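Local coordinates for glycerol dehydrogenase (PDB 1TA9), which catalyses the NAD-dependent oxidation of glycerol to dihydroxyacetone, probably with a catalytic zinc ion, in the assimilation of glycerol, at residues Gln70-Gly75 with Asn298-Gly303; Ser180-Thr185 with Leu304-Gly309. One frame throughout, in Å; residues are numbered along the deposited sequence.

In the fold
Both contacts are buried and share helix 289-307, on which they follow each other with centres about 9 Å apart. Contact 1 sets strand 71-75, outermost within this chain in the parallel sheet of the nucleotide-binding domain, against the second half of the helix, through an aromatic ring and aliphatic groups. Contact 2, nearer the centre of the chain, sets the loop 180-185 against the C-terminal part of the same helix; here carboxylates, a potassium ion and water join an aromatic ring. The two also touch each other, Gly-303 CA resting 3.4 Å from Thr-185 OG1, so the helix joins sheet and metal site.

Contact 1: residues Gln70-Gly75 with Asn298-Gly303; sequences QKYVQG and NTLMSG
The phenol ring of Tyr-72 carries Leu-300 on one face and Thr-299 at its edge. Leu-300 CB stands 3.7 Å from the ring centroid of Tyr-72 and 10° off the ring normal, a CH-pi contact over the middle of the face. The two methyls reach toward the root of the ring, Leu-300 CD1 to Tyr-72 CG at 3.9 Å and Leu-300 CD2 beside Tyr-72 CD1. In the ring plane, Thr-299 CG2 meets Tyr-72 CE2 at 3.7 Å, while Thr-299 CB faces the phenol oxygen; Thr-299 OG1 instead bonds back to Val-295 O within the helix. Tyr-72 holds CG anti to its own N (chi1 170°), which carries the ring out from the strand to the helix. Tyr-72 OH donates to Gln-74 OE1 at 2.6 Å, in the carbonyl plane and with a C=O...donor angle of 145°, a bond that should hold the phenol end of the side chain in place. Gln-74 NE2 in turn bonds to Glu-292 O. Replacing Tyr-72 by an alanine would probably leave Leu-300 CB without its aromatic face and Gln-74 OE1 without the phenol donor. Strand 71-75 pairs with strand 210-214, whose Ile-211 and Ile-213 also touch the tyrosine, and on its other edge pairs antiparallel with a strand of the second subunit, carrying the sheet across the interface, where Leu-300 also packs on Phe-66 of that subunit.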
loop_
_atom_site.group_PDB
_atom_site.type_symbol
_atom_site.label_atom_id
_atom_site.label_comp_id
_atom_site.label_asym_id
_atom_site.label_seq_id
_atom_site.Cartn_x
_atom_site.Cartn_y
_atom_site.Cartn_z
ATOM N N GLN B 70 -21.552 -19.917 -31.839
ATOM C CA GLN B 70 -20.670 -19.438 -32.895
ATOM C C GLN B 70 -20.622 -17.915 -32.946
ATOM O O GLN B 70 -19.583 -17.325 -33.259
ATOM C CB GLN B 70 -21.123 -19.976 -34.244
ATOM C CG GLN B 70 -21.030 -21.483 -34.351
ATOM C CD GLN B 70 -21.477 -21.984 -35.701
ATOM O OE1 GLN B 70 -22.671 -21.981 -36.018
ATOM N NE2 GLN B 70 -20.518 -22.409 -36.518
ATOM N N LYS B 71 -21.753 -17.281 -32.651
ATOM C CA LYS B 71 -21.836 -15.825 -32.679
ATOM C C LYS B 71 -22.775 -15.294 -31.602
ATOM O O LYS B 71 -23.774 -15.931 -31.263
ATOM C CB LYS B 71 -22.359 -15.343 -34.038
ATOM C CG LYS B 71 -21.517 -15.722 -35.247
ATOM C CD LYS B 71 -20.276 -14.859 -35.383
ATOM C CE LYS B 71 -19.600 -15.124 -36.724
ATOM N NZ LYS B 71 -18.294 -14.426 -36.867
ATOM N N TYR B 72 -22.430 -14.128 -31.064
ATOM C CA TYR B 72 -23.250 -13.443 -30.073
ATOM C C TYR B 72 -23.326 -12.024 -30.607
ATOM O O TYR B 72 -22.302 -11.372 -30.785
ATOM C CB TYR B 72 -22.598 -13.462 -28.688
ATOM C CG TYR B 72 -23.294 -12.573 -27.681
ATOM C CD1 TYR B 72 -22.947 -11.224 -27.550
ATOM C CD2 TYR B 72 -24.311 -13.071 -26.870
ATOM C CE1 TYR B 72 -23.598 -10.398 -26.633
ATOM C CE2 TYR B 72 -24.967 -12.256 -25.955
ATOM C CZ TYR B 72 -24.607 -10.920 -25.838
ATOM O OH TYR B 72 -25.260 -10.117 -24.925
ATOM N N VAL B 73 -24.539 -11.562 -30.889
ATOM C CA VAL B 73 -24.740 -10.227 -31.449
ATOM C C VAL B 73 -25.708 -9.439 -30.586
ATOM O O VAL B 73 -26.818 -9.894 -30.323
ATOM C CB VAL B 73 -25.304 -10.322 -32.880
ATOM C CG1 VAL B 73 -25.494 -8.927 -33.469
ATOM C CG2 VAL B 73 -24.364 -11.152 -33.745
ATOM N N GLN B 74 -25.281 -8.252 -30.165
ATOM C CA GLN B 74 -26.078 -7.392 -29.297
ATOM C C GLN B 74 -26.053 -5.925 -29.756
ATOM O O GLN B 74 -24.985 -5.337 -29.925
ATOM C CB GLN B 74 -25.521 -7.500 -27.875
ATOM C CG GLN B 74 -26.134 -6.569 -26.859
ATOM C CD GLN B 74 -25.330 -6.532 -25.572
ATOM O OE1 GLN B 74 -24.944 -7.573 -25.041
ATOM N NE2 GLN B 74 -25.079 -5.329 -25.061
ATOM N N GLY B 75 -27.229 -5.332 -29.947
ATOM C CA GLY B 75 -27.274 -3.943 -30.370
ATOM C C GLY B 75 -28.681 -3.378 -30.376
ATOM O O GLY B 75 -29.656 -4.122 -30.454
ATOM N N ASN B 298 -25.012 -10.241 -18.263
ATOM C CA ASN B 298 -26.122 -11.133 -17.951
ATOM C C ASN B 298 -26.295 -12.261 -18.956
ATOM O O ASN B 298 -26.780 -13.337 -18.613
ATOM C CB ASN B 298 -27.438 -10.346 -17.904
ATOM C CG ASN B 298 -27.597 -9.537 -16.634
ATOM O OD1 ASN B 298 -26.674 -9.432 -15.828
ATOM N ND2 ASN B 298 -28.777 -8.954 -16.454
ATOM N N THR B 299 -25.912 -12.006 -20.200
ATOM C CA THR B 299 -26.099 -12.987 -21.262
ATOM C C THR B 299 -24.838 -13.718 -21.704
ATOM O O THR B 299 -24.700 -14.918 -21.472
ATOM C CB THR B 299 -26.741 -12.312 -22.490
ATOM O OG1 THR B 299 -27.735 -11.376 -22.046
ATOM C CG2 THR B 299 -27.415 -13.350 -23.378
ATOM N N LEU B 300 -23.921 -13.002 -22.342
ATOM C CA LEU B 300 -22.689 -13.626 -22.825
ATOM C C LEU B 300 -21.723 -14.058 -21.727
ATOM O O LEU B 300 -21.350 -15.233 -21.649
ATOM C CB LEU B 300 -21.959 -12.684 -23.789
ATOM C CG LEU B 300 -20.640 -13.181 -24.391
ATOM C CD1 LEU B 300 -20.886 -14.392 -25.283
ATOM C CD2 LEU B 300 -20.000 -12.057 -25.188
ATOM N N MET B 301 -21.318 -13.122 -20.874
ATOM C CA MET B 301 -20.364 -13.442 -19.815
ATOM C C MET B 301 -20.882 -14.482 -18.828
ATOM O O MET B 301 -20.220 -15.489 -18.559
ATOM C CB MET B 301 -19.961 -12.172 -19.066
ATOM C CG MET B 301 -19.244 -11.144 -19.928
ATOM S SD MET B 301 -18.839 -9.691 -18.957
ATOM C CE MET B 301 -19.638 -8.360 -19.913
ATOM N N SER B 302 -22.060 -14.246 -18.275
ATOM C CA SER B 302 -22.608 -15.198 -17.328
ATOM C C SER B 302 -22.811 -16.556 -18.006
ATOM O O SER B 302 -22.538 -17.603 -17.416
ATOM C CB SER B 302 -23.925 -14.672 -16.764
ATOM O OG SER B 302 -24.343 -15.474 -15.678
ATOM N N GLY B 303 -23.265 -16.528 -19.256
ATOM C CA GLY B 303 -23.491 -17.755 -19.999
ATOM C C GLY B 303 -22.237 -18.580 -20.219
ATOM O O GLY B 303 -22.184 -19.746 -19.836
#

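Contact 2: residues Ser180-Thr185 with Leu304-Gly309; sequences SSDAAT and LGFENG. With K (potassium ion), chain J.
Asp-182 and Phe-306 meet through unlike first torsions: the aspartate sets CG between its backbone N and carbonyl carbon (chi1 51°), and the phenylalanine takes an unusual chi1 of 99° that swings its ring toward the loop. Carboxylate and ring planes lie 26° apart. The ring offers the CD2-CE2 side, with Phe-306 CE2 3.7 Å from Asp-182 OD1; the backbone oxygen Asp-182 O approaches the same carbon near the ring plane. Glu-307 CB sits over the centre of one face of the Phe-306 ring. Asp-182 OD2 turns to the potassium ion at 2.7 Å, and water 2 is a further ligand of the ion at 2.6 Å. Asp-232, Ser-235 and Thr-236 also bind this ion, while Ser-302 OG hydrogen-bonds to Asp-182 OD2 and probably helps to position it.

Farther along the loop, water 1 joins the two segments. It donates to Glu-307 OE2 at 2.6 Å and lies 2.7 Å from Thr-185 OG1. Glu-307 stretches out to this water with an extended chain, its other oxygen OE1 bonded to Ser-187 OG. Asn-207 ND2 bonds both Glu-307 OE2 and Thr-185 O, a second tie between loop and helix.

The carboxylate of Asp-182 thus lies beside the CD2-CE2 edge of Phe-306 while its OD2 binds potassium. Asp-232 binds both this ion and, with His-315 and His-333, the zinc, which places Asp-182 one shell from the zinc. A likely role in substrate binding is consistent with a glycerol, probably from the crystallisation liquor, about 3 Å from the aspartate side chain.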
loop_
_atom_site.group_PDB
_atom_site.type_symbol
_atom_site.label_atom_id
_atom_site.label_comp_id
_atom_site.label_asym_id
_atom_site.label_seq_id
_atom_site.Cartn_x
_atom_site.Cartn_y
_atom_site.Cartn_z
ATOM N N SER B 180 -33.041 -11.632 -18.262
ATOM C CA SER B 180 -33.334 -12.138 -16.922
ATOM C C SER B 180 -32.628 -13.406 -16.447
ATOM O O SER B 180 -32.788 -13.801 -15.294
ATOM C CB SER B 180 -34.846 -12.324 -16.773
ATOM O OG SER B 180 -35.339 -13.235 -17.738
ATOM N N SER B 181 -31.861 -14.045 -17.323
ATOM C CA SER B 181 -31.124 -15.256 -16.964
ATOM C C SER B 181 -30.037 -15.459 -18.011
ATOM O O SER B 181 -30.022 -14.773 -19.032
ATOM C CB SER B 181 -32.049 -16.479 -16.948
ATOM O OG SER B 181 -32.217 -17.012 -18.255
ATOM N N ASP B 182 -29.126 -16.394 -17.762
ATOM C CA ASP B 182 -28.051 -16.662 -18.716
ATOM C C ASP B 182 -28.293 -17.956 -19.490
ATOM O O ASP B 182 -27.353 -18.600 -19.955
ATOM C CB ASP B 182 -26.693 -16.732 -17.999
ATOM C CG ASP B 182 -26.706 -17.669 -16.802
ATOM O OD1 ASP B 182 -27.509 -18.622 -16.806
ATOM O OD2 ASP B 182 -25.902 -17.462 -15.860
ATOM N N ALA B 183 -29.560 -18.328 -19.647
ATOM C CA ALA B 183 -29.901 -19.556 -20.358
ATOM C C ALA B 183 -29.699 -19.473 -21.872
ATOM O O ALA B 183 -29.431 -20.482 -22.524
ATOM C CB ALA B 183 -31.345 -19.941 -20.057
ATOM N N ALA B 184 -29.819 -18.270 -22.422
ATOM C CA ALA B 184 -29.699 -18.060 -23.862
ATOM C C ALA B 184 -28.552 -18.781 -24.580
ATOM O O ALA B 184 -28.774 -19.514 -25.540
ATOM C CB ALA B 184 -29.630 -16.555 -24.154
ATOM N N THR B 185 -27.329 -18.585 -24.112
ATOM C CA THR B 185 -26.166 -19.180 -24.766
ATOM C C THR B 185 -25.859 -20.636 -24.457
ATOM O O THR B 185 -25.026 -21.238 -25.133
ATOM C CB THR B 185 -24.883 -18.412 -24.408
ATOM O OG1 THR B 185 -24.544 -18.692 -23.043
ATOM C CG2 THR B 185 -25.084 -16.910 -24.582
ATOM N N LEU B 304 -21.221 -17.985 -20.835
ATOM C CA LEU B 304 -19.975 -18.701 -21.086
ATOM C C LEU B 304 -19.239 -18.980 -19.781
ATOM O O LEU B 304 -18.554 -19.995 -19.650
ATOM C CB LEU B 304 -19.061 -17.887 -22.003
ATOM C CG LEU B 304 -19.524 -17.644 -23.438
ATOM C CD1 LEU B 304 -18.507 -16.745 -24.141
ATOM C CD2 LEU B 304 -19.665 -18.976 -24.161
ATOM N N GLY B 305 -19.387 -18.068 -18.824
ATOM C CA GLY B 305 -18.733 -18.210 -17.534
ATOM C C GLY B 305 -19.230 -19.384 -16.715
ATOM O O GLY B 305 -18.450 -20.035 -16.024
ATOM N N PHE B 306 -20.527 -19.667 -16.782
ATOM C CA PHE B 306 -21.070 -20.782 -16.020
ATOM C C PHE B 306 -20.918 -22.120 -16.748
ATOM O O PHE B 306 -20.530 -23.115 -16.142
ATOM C CB PHE B 306 -22.544 -20.512 -15.650
ATOM C CG PHE B 306 -23.550 -21.190 -16.543
ATOM C CD1 PHE B 306 -23.800 -22.557 -16.429
ATOM C CD2 PHE B 306 -24.266 -20.456 -17.484
ATOM C CE1 PHE B 306 -24.748 -23.180 -17.240
ATOM C CE2 PHE B 306 -25.217 -21.073 -18.298
ATOM C CZ PHE B 306 -25.457 -22.438 -18.175
ATOM N N GLU B 307 -21.194 -22.148 -18.047
ATOM C CA GLU B 307 -21.099 -23.404 -18.785
ATOM C C GLU B 307 -19.667 -23.926 -18.906
ATOM O O GLU B 307 -19.437 -25.141 -18.887
ATOM C CB GLU B 307 -21.728 -23.263 -20.177
ATOM C CG GLU B 307 -21.878 -24.596 -20.906
ATOM C CD GLU B 307 -22.706 -24.504 -22.182
ATOM O OE1 GLU B 307 -22.956 -25.561 -22.798
ATOM O OE2 GLU B 307 -23.106 -23.388 -22.575
ATOM N N ASN B 308 -18.704 -23.017 -19.026
ATOM C CA ASN B 308 -17.312 -23.419 -19.136
ATOM C C ASN B 308 -16.686 -23.614 -17.775
ATOM O O ASN B 308 -15.578 -24.143 -17.650
ATOM C CB ASN B 308 -16.549 -22.405 -19.971
ATOM C CG ASN B 308 -16.877 -22.540 -21.439
ATOM O OD1 ASN B 308 -16.551 -23.554 -22.060
ATOM N ND2 ASN B 308 -17.549 -21.539 -21.997
ATOM N N GLY B 309 -17.420 -23.179 -16.757
ATOM C CA GLY B 309 -16.993 -23.360 -15.386
ATOM C C GLY B 309 -17.960 -24.418 -14.886
ATOM O O GLY B 309 -17.828 -25.598 -15.220
HETATM K K K J . -25.486 -18.081 -13.300
HETATM O O HOH W 1 -23.375 -20.892 -22.096
HETATM O O HOH W 2 -23.872 -19.761 -12.192
#